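Local coordinates for protein carboxypeptidase A (Helicoverpa armigera, PDB 1JQG) that probably acts as a zinc-dependent metallocarboxypeptidase, made as a pro-protein, that trims residues from the C-terminal end of peptide chains, at residues Asp50-Ala55 / Asp231-Lys236; Lys85-Asn90 / Val390-Phe395. One frame throughout, in Å; residues are numbered along the deposited sequence.

Contact 1 of 2, residues Asp50-Ala55 / Asp231-Lys236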
ATOM      1  N   ASP A  50       1.680  -3.959  16.916  1.00 28.36           N
ATOM      2  CA  ASP A  50       1.531  -3.938  15.465  1.00 28.23           C
ATOM      3  C   ASP A  50       0.082  -4.287  15.095  1.00 27.80           C
ATOM      4  O   ASP A  50      -0.299  -5.465  15.054  1.00 29.89           O
ATOM      5  CB  ASP A  50       2.518  -4.935  14.843  1.00 22.80           C
ATOM      6  CG  ASP A  50       2.557  -4.870  13.333  1.00 26.89           C
ATOM      7  OD1 ASP A  50       1.919  -3.960  12.771  1.00 28.82           O
ATOM      8  OD2 ASP A  50       3.196  -5.719  12.680  1.00 35.50           O
ATOM      9  N   VAL A  51      -0.712  -3.268  14.834  1.00 25.09           N
ATOM     10  CA  VAL A  51      -2.094  -3.415  14.406  1.00 23.67           C
ATOM     11  C   VAL A  51      -2.225  -3.633  12.910  1.00 21.47           C
ATOM     12  O   VAL A  51      -2.033  -2.704  12.100  1.00 26.92           O
ATOM     13  CB  VAL A  51      -2.908  -2.157  14.786  1.00 24.95           C
ATOM     14  CG1 VAL A  51      -4.369  -2.321  14.371  1.00 24.06           C
ATOM     15  CG2 VAL A  51      -2.776  -1.916  16.281  1.00 27.63           C
ATOM     16  N   TRP A  52      -2.443  -4.863  12.511  1.00 21.64           N
ATOM     17  CA  TRP A  52      -2.634  -5.210  11.091  1.00 25.41           C
ATOM     18  C   TRP A  52      -3.966  -4.684  10.560  1.00 28.37           C
ATOM     19  O   TRP A  52      -4.004  -4.169   9.461  1.00 31.85           O
ATOM     20  CB  TRP A  52      -2.594  -6.741  10.940  1.00 20.15           C
ATOM     21  CG  TRP A  52      -1.250  -7.338  11.175  1.00 24.06           C
ATOM     22  CD1 TRP A  52      -0.104  -6.675  11.554  1.00 26.25           C
ATOM     23  CD2 TRP A  52      -0.877  -8.720  11.085  1.00 19.07           C
ATOM     24  NE1 TRP A  52       0.939  -7.554  11.686  1.00 21.92           N
ATOM     25  CE2 TRP A  52       0.476  -8.822  11.400  1.00 19.10           C
ATOM     26  CE3 TRP A  52      -1.576  -9.878  10.740  1.00 23.71           C
ATOM     27  CZ2 TRP A  52       1.165 -10.039  11.381  1.00 19.30           C
ATOM     28  CZ3 TRP A  52      -0.893 -11.102  10.734  1.00 26.26           C
ATOM     29  CH2 TRP A  52       0.483 -11.167  11.057  1.00 19.79           C
ATOM     30  N   SER A  53      -5.026  -4.777  11.378  1.00 29.19           N
ATOM     31  CA  SER A  53      -6.341  -4.284  10.977  1.00 34.34           C
ATOM     32  C   SER A  53      -7.134  -3.829  12.193  1.00 31.75           C
ATOM     33  O   SER A  53      -7.136  -4.494  13.222  1.00 32.90           O
ATOM     34  CB  SER A  53      -7.159  -5.332  10.214  1.00 31.09           C
ATOM     35  OG  SER A  53      -7.141  -6.540  10.967  1.00 42.97           O
ATOM     36  N   ASP A  54      -7.781  -2.677  12.097  1.00 31.20           N
ATOM     37  CA  ASP A  54      -8.558  -2.145  13.205  1.00 32.72           C
ATOM     38  C   ASP A  54      -9.826  -2.932  13.493  1.00 33.54           C
ATOM     39  O   ASP A  54     -10.588  -3.400  12.649  1.00 35.08           O
ATOM     40  CB  ASP A  54      -8.874  -0.664  12.947  1.00 42.60           C
ATOM     41  CG  ASP A  54      -7.653   0.240  13.150  1.00 47.19           C
ATOM     42  OD1 ASP A  54      -7.116   0.731  12.129  1.00 43.89           O
ATOM     43  OD2 ASP A  54      -7.300   0.415  14.342  1.00 40.49           O
ATOM     44  N   ALA A  55     -10.147  -3.081  14.767  1.00 36.03           N
ATOM     45  CA  ALA A  55     -11.375  -3.694  15.233  1.00 34.89           C
ATOM     46  C   ALA A  55     -12.571  -2.741  15.098  1.00 34.54           C
ATOM     47  O   ALA A  55     -12.476  -1.590  15.464  1.00 37.38           O
ATOM     48  CB  ALA A  55     -11.303  -4.094  16.695  1.00 21.89           C
ATOM     49  N   ASP A 231      13.632  -7.760   9.237  1.00 33.56           N
ATOM     50  CA  ASP A 231      12.271  -7.550   9.696  1.00 28.03           C
ATOM     51  C   ASP A 231      11.260  -7.601   8.571  1.00 28.11           C
ATOM     52  O   ASP A 231      10.847  -6.601   7.964  1.00 25.94           O
ATOM     53  CB  ASP A 231      12.234  -6.229  10.469  1.00 25.63           C
ATOM     54  CG  ASP A 231      10.986  -6.119  11.316  1.00 25.01           C
ATOM     55  OD1 ASP A 231      11.073  -5.690  12.465  1.00 30.13           O
ATOM     56  OD2 ASP A 231       9.904  -6.449  10.777  1.00 43.92           O
ATOM     57  N   ARG A 232      10.669  -8.774   8.313  1.00 29.28           N
ATOM     58  CA  ARG A 232       9.608  -8.997   7.359  1.00 21.80           C
ATOM     59  C   ARG A 232       8.406  -8.075   7.585  1.00 24.22           C
ATOM     60  O   ARG A 232       7.706  -7.687   6.626  1.00 20.20           O
ATOM     61  CB  ARG A 232       9.117 -10.447   7.394  1.00 17.64           C
ATOM     62  CG  ARG A 232       8.029 -10.837   6.399  1.00 13.70           C
ATOM     63  CD  ARG A 232       8.339 -10.530   4.972  1.00 17.18           C
ATOM     64  NE  ARG A 232       7.269 -10.888   4.034  1.00 21.72           N
ATOM     65  CZ  ARG A 232       6.231 -10.056   3.776  1.00 24.99           C
ATOM     66  NH1 ARG A 232       6.133  -8.869   4.381  1.00 16.40           N
ATOM     67  NH2 ARG A 232       5.256 -10.390   2.909  1.00 14.89           N
ATOM     68  N   TYR A 233       8.056  -7.830   8.860  1.00 22.05           N
ATOM     69  CA  TYR A 233       6.846  -7.075   9.142  1.00 23.56           C
ATOM     70  C   TYR A 233       7.109  -5.587   9.332  1.00 25.46           C
ATOM     71  O   TYR A 233       6.252  -4.882   9.889  1.00 28.48           O
ATOM     72  CB  TYR A 233       6.112  -7.673  10.336  1.00 22.15           C
ATOM     73  CG  TYR A 233       5.439  -8.987  10.056  1.00 21.57           C
ATOM     74  CD1 TYR A 233       5.592 -10.083  10.918  1.00 17.31           C
ATOM     75  CD2 TYR A 233       4.611  -9.137   8.935  1.00 25.70           C
ATOM     76  CE1 TYR A 233       4.960 -11.288  10.657  1.00 17.86           C
ATOM     77  CE2 TYR A 233       3.974 -10.340   8.658  1.00 22.28           C
ATOM     78  CZ  TYR A 233       4.151 -11.407   9.532  1.00 21.24           C
ATOM     79  OH  TYR A 233       3.510 -12.586   9.268  1.00 16.86           O
ATOM     80  N   TRP A 234       8.268  -5.112   8.873  1.00 23.51           N
ATOM     81  CA  TRP A 234       8.573  -3.686   8.901  1.00 22.06           C
ATOM     82  C   TRP A 234       7.690  -2.955   7.873  1.00 20.71           C
ATOM     83  O   TRP A 234       7.543  -3.415   6.733  1.00 14.83           O
ATOM     84  CB  TRP A 234      10.074  -3.507   8.685  1.00 16.01           C
ATOM     85  CG  TRP A 234      10.544  -2.088   8.878  1.00 25.61           C
ATOM     86  CD1 TRP A 234      10.717  -1.107   7.929  1.00 17.85           C
ATOM     87  CD2 TRP A 234      10.891  -1.489  10.139  1.00 18.56           C
ATOM     88  NE1 TRP A 234      11.138   0.059   8.528  1.00 16.11           N
ATOM     89  CE2 TRP A 234      11.266  -0.154   9.878  1.00 21.66           C
ATOM     90  CE3 TRP A 234      10.924  -1.951  11.449  1.00 21.82           C
ATOM     91  CZ2 TRP A 234      11.657   0.730  10.891  1.00 21.38           C
ATOM     92  CZ3 TRP A 234      11.315  -1.092  12.458  1.00 20.83           C
ATOM     93  CH2 TRP A 234      11.673   0.238  12.171  1.00 25.38           C
ATOM     94  N   ARG A 235       7.204  -1.781   8.212  1.00 23.70           N
ATOM     95  CA  ARG A 235       6.374  -0.971   7.315  1.00 25.90           C
ATOM     96  C   ARG A 235       6.884   0.456   7.116  1.00 24.00           C
ATOM     97  O   ARG A 235       6.521   1.126   6.155  1.00 28.63           O
ATOM     98  CB  ARG A 235       4.937  -0.925   7.845  1.00 26.03           C
ATOM     99  CG  ARG A 235       4.797  -0.371   9.248  1.00 29.49           C
ATOM    100  CD  ARG A 235       3.358  -0.457   9.750  1.00 41.92           C
ATOM    101  NE  ARG A 235       2.502   0.475   9.024  1.00 47.91           N
ATOM    102  CZ  ARG A 235       1.582   1.233   9.616  1.00 57.35           C
ATOM    103  NH1 ARG A 235       1.450   1.142  10.935  1.00 56.71           N
ATOM    104  NH2 ARG A 235       0.804   2.065   8.922  1.00 64.38           N
ATOM    105  N   LYS A 236       7.613   1.005   8.069  1.00 23.22           N
ATOM    106  CA  LYS A 236       8.063   2.386   8.013  1.00 25.34           C
ATOM    107  C   LYS A 236       9.323   2.500   7.153  1.00 28.41           C
ATOM    108  O   LYS A 236       9.935   1.553   6.636  1.00 29.05           O
ATOM    109  CB  LYS A 236       8.324   2.872   9.443  1.00 19.15           C
ATOM    110  CG  LYS A 236       7.119   2.855  10.349  1.00 20.24           C
ATOM    111  CD  LYS A 236       7.392   3.477  11.716  1.00 14.12           C
ATOM    112  CE  LYS A 236       8.361   2.578  12.505  1.00 16.58           C
ATOM    113  NZ  LYS A 236       8.746   3.316  13.748  1.00 22.95           N
TER
HETATM  114  O   HOH W   1       1.542  -1.224  12.187  1.00 31.96           O
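OD2 of D50, 4.2 Å from Y233 CB, is gripped twice: R183 NH1 makes a salt bridge to it, and W52 NE1 adds a weak bond of 3.1 Å to D50 OD2 from two residues along its own chain. D50 lies on an edge strand of the antiparallel sheet of the activation peptide and W52 stands at the corner where that chain turns, while Y233 sits on a type I beta turn, D231 to W234, of the zinc carboxypeptidase. R183 comes between zinc ligands H181 and E184 in sequence, and its NH1 also meets Y233 O, so one guanidinium nitrogen ties the pro-region's carboxylate to this turn. That is consistent with a propeptide lying over the active-site region, as in other procarboxypeptidases; D50's side chain is about 10 Å from the bound zinc.

The apolar half of the contact is an oblique aromatic pair. W52 lays CZ2 over one face of the Y233 ring, offset toward the rim and 3.8 Å from Y233 CZ. The ring planes stand at 49°, with centroids 5.2 Å apart. W52 CH2 reaches on to the phenol end, 3.8 Å from Y233 OH. With CG anti to its carbonyl carbon (chi1 -72°), Y233 brings its ring face up to W52 CZ2. A serine at Y233 would probably open a gap beside W52 CZ2 and CH2 and take away this aromatic partner of the indole.

W234 N bonds D231 O and closes the turn. D50's other oxygen works through solvent: a water donates to D50 OD1 at 2.8 Å, and that water accepts a weak bond from R235 NH1 at 2.7 Å.

Contact 2 of 2, residues Lys85-Asn90 / Val390-Phe395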
ATOM      1  N   LYS A  85      -9.157 -13.813  20.508  1.00 40.96           N
ATOM      2  CA  LYS A  85      -8.720 -15.208  20.488  1.00 38.04           C
ATOM      3  C   LYS A  85      -7.564 -15.435  19.540  1.00 36.93           C
ATOM      4  O   LYS A  85      -7.378 -14.771  18.533  1.00 34.91           O
ATOM      5  CB  LYS A  85      -9.899 -16.111  20.243  1.00 43.05           C
ATOM      6  CG  LYS A  85     -10.324 -16.125  18.791  1.00 51.28           C
ATOM      7  CD  LYS A  85     -11.603 -16.931  18.588  1.00 58.90           C
ATOM      8  CE  LYS A  85     -11.325 -18.433  18.647  1.00 66.30           C
ATOM      9  NZ  LYS A  85     -10.507 -18.834  17.451  1.00 71.87           N
ATOM     10  N   LEU A  86      -6.708 -16.382  19.938  1.00 34.40           N
ATOM     11  CA  LEU A  86      -5.432 -16.793  19.426  1.00 31.50           C
ATOM     12  C   LEU A  86      -5.535 -17.471  18.049  1.00 34.12           C
ATOM     13  O   LEU A  86      -5.965 -18.609  17.918  1.00 32.95           O
ATOM     14  CB  LEU A  86      -4.613 -17.745  20.340  1.00 27.94           C
ATOM     15  CG  LEU A  86      -3.141 -18.019  20.001  1.00 25.30           C
ATOM     16  CD1 LEU A  86      -2.302 -16.755  20.253  1.00 29.04           C
ATOM     17  CD2 LEU A  86      -2.527 -19.181  20.758  1.00 30.97           C
ATOM     18  N   GLU A  87      -5.025 -16.756  17.035  1.00 33.85           N
ATOM     19  CA  GLU A  87      -5.016 -17.247  15.683  1.00 32.69           C
ATOM     20  C   GLU A  87      -3.723 -17.975  15.357  1.00 27.63           C
ATOM     21  O   GLU A  87      -3.688 -18.994  14.677  1.00 25.11           O
ATOM     22  CB  GLU A  87      -5.265 -16.091  14.700  1.00 36.25           C
ATOM     23  CG  GLU A  87      -5.392 -16.594  13.249  1.00 48.95           C
ATOM     24  CD  GLU A  87      -5.808 -15.494  12.288  1.00 51.08           C
ATOM     25  OE1 GLU A  87      -7.023 -15.227  12.245  1.00 52.83           O
ATOM     26  OE2 GLU A  87      -4.914 -14.938  11.606  1.00 55.68           O
ATOM     27  N   VAL A  88      -2.615 -17.350  15.708  1.00 29.56           N
ATOM     28  CA  VAL A  88      -1.275 -17.847  15.437  1.00 30.95           C
ATOM     29  C   VAL A  88      -0.438 -17.717  16.705  1.00 32.61           C
ATOM     30  O   VAL A  88      -0.229 -16.610  17.167  1.00 33.99           O
ATOM     31  CB  VAL A  88      -0.575 -17.105  14.308  1.00 29.45           C
ATOM     32  CG1 VAL A  88       0.743 -17.796  13.936  1.00 25.04           C
ATOM     33  CG2 VAL A  88      -1.409 -16.977  13.036  1.00 38.91           C
ATOM     34  N   GLU A  89       0.040 -18.822  17.245  1.00 36.76           N
ATOM     35  CA  GLU A  89       0.809 -18.800  18.485  1.00 42.36           C
ATOM     36  C   GLU A  89       2.249 -18.367  18.253  1.00 42.27           C
ATOM     37  O   GLU A  89       2.844 -17.741  19.130  1.00 43.85           O
ATOM     38  CB  GLU A  89       0.744 -20.171  19.177  1.00 50.46           C
ATOM     39  CG  GLU A  89       1.353 -20.154  20.579  1.00 67.95           C
ATOM     40  CD  GLU A  89       1.104 -21.462  21.321  1.00 73.55           C
ATOM     41  OE1 GLU A  89       0.085 -21.461  22.047  1.00 72.60           O
ATOM     42  OE2 GLU A  89       1.890 -22.426  21.175  1.00 77.51           O
ATOM     43  N   ASN A  90       2.808 -18.753  17.099  1.00 39.42           N
ATOM     44  CA  ASN A  90       4.167 -18.323  16.754  1.00 35.18           C
ATOM     45  C   ASN A  90       4.237 -17.997  15.269  1.00 32.26           C
ATOM     46  O   ASN A  90       4.283 -18.922  14.465  1.00 33.95           O
ATOM     47  CB  ASN A  90       5.164 -19.409  17.121  1.00 37.21           C
ATOM     48  CG  ASN A  90       6.611 -18.952  17.036  1.00 42.89           C
ATOM     49  OD1 ASN A  90       6.975 -17.805  16.746  1.00 34.94           O
ATOM     50  ND2 ASN A  90       7.514 -19.886  17.285  1.00 40.77           N
ATOM     51  N   VAL A 390      -2.174 -22.890   5.280  1.00 51.22           N
ATOM     52  CA  VAL A 390      -1.575 -22.439   6.530  1.00 47.59           C
ATOM     53  C   VAL A 390      -2.086 -21.096   7.029  1.00 47.07           C
ATOM     54  O   VAL A 390      -2.768 -21.048   8.063  1.00 50.72           O
ATOM     55  CB  VAL A 390      -0.047 -22.429   6.402  1.00 44.24           C
ATOM     56  CG1 VAL A 390       0.693 -21.904   7.611  1.00 46.03           C
ATOM     57  CG2 VAL A 390       0.344 -23.869   6.057  1.00 44.92           C
ATOM     58  N   TRP A 391      -1.734 -19.995   6.368  1.00 43.06           N
ATOM     59  CA  TRP A 391      -2.154 -18.688   6.841  1.00 42.22           C
ATOM     60  C   TRP A 391      -3.512 -18.235   6.310  1.00 43.21           C
ATOM     61  O   TRP A 391      -4.041 -18.679   5.290  1.00 44.23           O
ATOM     62  CB  TRP A 391      -1.032 -17.681   6.604  1.00 30.14           C
ATOM     63  CG  TRP A 391      -0.720 -17.384   5.179  1.00 30.95           C
ATOM     64  CD1 TRP A 391      -1.514 -16.785   4.225  1.00 21.28           C
ATOM     65  CD2 TRP A 391       0.540 -17.686   4.539  1.00 27.90           C
ATOM     66  NE1 TRP A 391      -0.801 -16.711   3.040  1.00 29.03           N
ATOM     67  CE2 TRP A 391       0.449 -17.247   3.207  1.00 22.54           C
ATOM     68  CE3 TRP A 391       1.710 -18.312   4.959  1.00 22.69           C
ATOM     69  CZ2 TRP A 391       1.497 -17.388   2.320  1.00 26.38           C
ATOM     70  CZ3 TRP A 391       2.753 -18.415   4.070  1.00 24.66           C
ATOM     71  CH2 TRP A 391       2.656 -17.954   2.772  1.00 13.26           C
ATOM     72  N   PHE A 392      -4.108 -17.265   7.017  1.00 43.28           N
ATOM     73  CA  PHE A 392      -5.360 -16.650   6.605  1.00 47.69           C
ATOM     74  C   PHE A 392      -5.119 -15.251   6.062  1.00 46.03           C
ATOM     75  O   PHE A 392      -4.762 -15.072   4.898  1.00 50.43           O
ATOM     76  CB  PHE A 392      -6.333 -16.622   7.786  1.00 54.10           C
ATOM     77  CG  PHE A 392      -6.405 -17.938   8.516  1.00 66.59           C
ATOM     78  CD1 PHE A 392      -5.995 -18.041   9.833  1.00 68.70           C
ATOM     79  CD2 PHE A 392      -6.877 -19.080   7.872  1.00 71.04           C
ATOM     80  CE1 PHE A 392      -6.054 -19.250  10.499  1.00 73.42           C
ATOM     81  CE2 PHE A 392      -6.939 -20.293   8.535  1.00 74.69           C
ATOM     82  CZ  PHE A 392      -6.527 -20.375   9.849  1.00 75.21           C
ATOM     83  N   ASP A 393      -5.435 -14.247   6.861  1.00 43.95           N
ATOM     84  CA  ASP A 393      -5.315 -12.856   6.449  1.00 41.02           C
ATOM     85  C   ASP A 393      -3.967 -12.356   6.967  1.00 38.37           C
ATOM     86  O   ASP A 393      -3.636 -12.684   8.110  1.00 40.80           O
ATOM     87  CB  ASP A 393      -6.439 -11.975   6.976  1.00 43.65           C
ATOM     88  CG  ASP A 393      -7.810 -12.491   6.567  1.00 56.26           C
ATOM     89  OD1 ASP A 393      -8.233 -12.298   5.407  1.00 57.34           O
ATOM     90  OD2 ASP A 393      -8.471 -13.115   7.442  1.00 63.76           O
ATOM     91  N   GLY A 394      -3.173 -11.737   6.107  1.00 30.44           N
ATOM     92  CA  GLY A 394      -1.940 -11.127   6.547  1.00 26.19           C
ATOM     93  C   GLY A 394      -1.188 -10.472   5.387  1.00 23.30           C
ATOM     94  O   GLY A 394      -1.768  -9.925   4.472  1.00 23.92           O
ATOM     95  N   PHE A 395       0.135 -10.401   5.521  1.00 22.39           N
ATOM     96  CA  PHE A 395       0.956  -9.752   4.528  1.00 21.98           C
ATOM     97  C   PHE A 395       1.777 -10.741   3.712  1.00 20.08           C
ATOM     98  O   PHE A 395       2.361 -10.370   2.725  1.00 14.91           O
ATOM     99  CB  PHE A 395       1.861  -8.744   5.248  1.00 18.98           C
ATOM    100  CG  PHE A 395       1.090  -7.630   5.895  1.00 19.69           C
ATOM    101  CD1 PHE A 395       0.558  -6.578   5.156  1.00 15.92           C
ATOM    102  CD2 PHE A 395       0.942  -7.649   7.285  1.00 22.81           C
ATOM    103  CE1 PHE A 395      -0.140  -5.588   5.799  1.00 23.70           C
ATOM    104  CE2 PHE A 395       0.216  -6.643   7.928  1.00 18.18           C
ATOM    105  CZ  PHE A 395      -0.333  -5.617   7.177  1.00 21.35           C
TER
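E87 and F392 meet by van der Waals contact. E87 leaves the pro-region's strand 83-88 with CG anti to its backbone N (chi1 -175°) and the chain extended beyond it, which carries the carboxylate across to the loop 390-395 of the enzyme. There E87 CD lies 3.5 Å from F392 CD1, near the plane of the ring at its edge, and E87 CG follows at 3.9 Å from F392 CE1. The two side chains lie alongside one another with opposite headings, the carboxylate plane turned 76° from that of the ring. E87 OE2 is also at that edge, in the ring plane, 3.7 Å from F392 CD1; a carboxylate oxygen facing a ring C-H is probably mildly favourable electrostatically. On the F392 ring's own chain, V390 O sits over one face, offset toward the rim.

A third residue probably offsets the two like charges. E87 OE1 and D393 OD2 are 5.4 Å apart and would be expected to repel, but K62 NZ makes salt bridges to both E87 OE2 and D393 OD2. K62 belongs to strand 61-65 of the pro-region, so its ammonium group links an acid of each part of the protein; R387 NH1 gives D393 OD2 a second cationic partner.

The backbone bonds of E87 and V88 go to V26 on strand 25-30 of the pro-region, and the chain turns a corner at E87. Further on, N90 OD1 caps with a weak bond to K92 N, at the start of helix 92-108, and also accepts from G23 N. Two successive residues facing a single one across antiparallel strands make a classic beta bulge, here on an outermost strand of the activation peptide's sheet.

In the fold
Both contacts join the activation peptide to the zinc carboxypeptidase, through the two outermost strands of one antiparallel sheet: 50-53 in contact 1 and 83-88 in contact 2. Contact 1 is largely buried, about 12 Å from the centre of the chain, and combines aromatic packing with a water-mediated link, weak on its arginine side; R183, from the enzyme, holds its acid. Contact 2 lies at the surface, about 20 Å from that centre, with a carboxylate against a ring edge; there the cation, K62, comes from the pro-region. Their centres are 13 Å apart, and F395 connects them: its ring packs edge-to-face with W52, and F395 O lies 2.9 Å from R232 NH2.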